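Local coordinates for protein Ta0487 (Thermoplasma acidophilum, PDB 3KBQ) that is of unknown function but belongs to the CinA family and contains a probable molybdopterin-binding domain, at residues 21-25 with 151-157. Numbering follows the deposited sequence.
Sequences VNTNA and PGVPKEM
With CG turned anti to its own carbonyl carbon (chi1 -73°), N24 reaches from the first turn of helix 23-34 to the start of helix 154-163, where M157, its CG anti to the backbone N and its chain bent at chi2 and chi3, brings its methyl back to meet it. The single hydrogen bond across the contact runs from N24 ND2 to G152 O, 2.8 Å long with an N-H...O angle of 150°. The acceptor lies close to the amide plane of N24, whereas ND2 stands above the carbonyl plane of G152, 38° out of it. The same ND2 makes a weak hydrogen bond to S69 OG. The other branch of the amide lies against carbon: N24 OD1 is 3.6 Å from P154 CB and equally close to M157 CE, the proline roughly perpendicular to the asparagine side chain, whereas the methionine runs alongside it, pointing the other way. M157 also packs on F27 and I28 of helix 23-34. Each helix begins here. N22 OD1 accepts from A25 N at 3.0 Å, an N-cap bond, while N22 ND2 is held by T10 OG1; V153 is the N-cap residue of the other helix, and V153 O receives M157 N at 2.8 Å. A sulfate, probably from the crystallisation liquor, lies about 6 Å from G152 and may mark a pocket. N24 thus ties one helix start to the loop entering the other, at the C-terminal ends of parallel strands 5-11, 65-69 and 145-150, where helices begin in Rossmann-like alpha/beta folds, here the probable molybdopterin-binding domain.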
# COMPACT_ATOMS: atom_id res chain seq x y z
N VAL B 21 1.45 1.52 -12.48
CA VAL B 21 1.84 0.49 -11.53
C VAL B 21 2.81 1.08 -10.47
O VAL B 21 3.54 2.04 -10.73
CB VAL B 21 2.43 -0.78 -12.25
CG1 VAL B 21 3.92 -0.59 -12.69
CG2 VAL B 21 2.25 -2.00 -11.38
N ASN B 22 2.82 0.53 -9.27
CA ASN B 22 3.67 1.09 -8.24
C ASN B 22 5.14 0.66 -8.27
O ASN B 22 5.62 -0.06 -7.38
CB ASN B 22 3.10 0.83 -6.85
CG ASN B 22 3.63 1.83 -5.80
OD1 ASN B 22 4.61 2.55 -6.03
ND2 ASN B 22 3.01 1.83 -4.64
N THR B 23 5.89 1.18 -9.23
CA THR B 23 7.31 0.83 -9.32
C THR B 23 8.14 1.48 -8.24
O THR B 23 9.16 0.92 -7.85
CB THR B 23 7.96 1.23 -10.68
OG1 THR B 23 7.89 2.66 -10.81
CG2 THR B 23 7.24 0.60 -11.85
N ASN B 24 7.76 2.67 -7.77
CA ASN B 24 8.52 3.28 -6.70
C ASN B 24 8.55 2.40 -5.44
O ASN B 24 9.58 2.27 -4.80
CB ASN B 24 7.99 4.69 -6.34
CG ASN B 24 8.33 5.73 -7.41
OD1 ASN B 24 9.08 5.44 -8.34
ND2 ASN B 24 7.84 6.95 -7.23
N ALA B 25 7.41 1.82 -5.07
CA ALA B 25 7.36 1.03 -3.84
C ALA B 25 8.27 -0.20 -3.97
O ALA B 25 8.91 -0.61 -3.01
CB ALA B 25 5.88 0.62 -3.50
N PRO B 151 10.05 12.81 -3.97
CA PRO B 151 9.17 13.05 -5.14
C PRO B 151 8.71 11.75 -5.72
O PRO B 151 9.34 10.70 -5.50
CB PRO B 151 10.10 13.70 -6.18
CG PRO B 151 11.25 14.29 -5.38
CD PRO B 151 11.39 13.38 -4.16
N GLY B 152 7.64 11.80 -6.50
CA GLY B 152 7.08 10.55 -7.06
C GLY B 152 7.69 10.25 -8.43
O GLY B 152 7.55 9.15 -8.96
N VAL B 153 8.33 11.24 -9.03
CA VAL B 153 9.05 10.98 -10.31
C VAL B 153 10.21 9.98 -10.08
O VAL B 153 11.15 10.32 -9.35
CB VAL B 153 9.56 12.28 -10.91
CG1 VAL B 153 10.47 12.01 -12.18
CG2 VAL B 153 8.35 13.19 -11.27
N PRO B 154 10.16 8.78 -10.71
CA PRO B 154 11.08 7.71 -10.32
C PRO B 154 12.54 8.11 -10.42
O PRO B 154 13.32 7.78 -9.56
CB PRO B 154 10.74 6.56 -11.29
CG PRO B 154 9.30 6.82 -11.65
CD PRO B 154 9.22 8.32 -11.76
N LYS B 155 12.90 8.84 -11.46
CA LYS B 155 14.30 9.22 -11.60
C LYS B 155 14.75 10.13 -10.44
O LYS B 155 15.87 10.01 -9.92
CB LYS B 155 14.50 9.87 -12.96
CG LYS B 155 15.91 10.31 -13.25
CD LYS B 155 15.92 11.08 -14.56
CE LYS B 155 17.34 11.36 -15.02
NZ LYS B 155 17.98 10.09 -15.49
N GLU B 156 13.87 11.01 -9.99
CA GLU B 156 14.18 11.91 -8.87
C GLU B 156 14.18 11.11 -7.57
O GLU B 156 15.06 11.29 -6.72
CB GLU B 156 13.14 13.03 -8.80
CG GLU B 156 13.09 13.87 -10.07
CD GLU B 156 12.01 14.96 -10.00
OE1 GLU B 156 11.71 15.52 -8.90
OE2 GLU B 156 11.45 15.24 -11.06
N MET B 157 13.17 10.24 -7.40
CA MET B 157 12.99 9.51 -6.14
C MET B 157 14.28 8.70 -5.94
O MET B 157 14.92 8.80 -4.87
CB MET B 157 11.73 8.61 -6.19
CG MET B 157 11.48 7.68 -4.94
SD MET B 157 12.61 6.24 -4.84
CE MET B 157 11.96 5.32 -6.26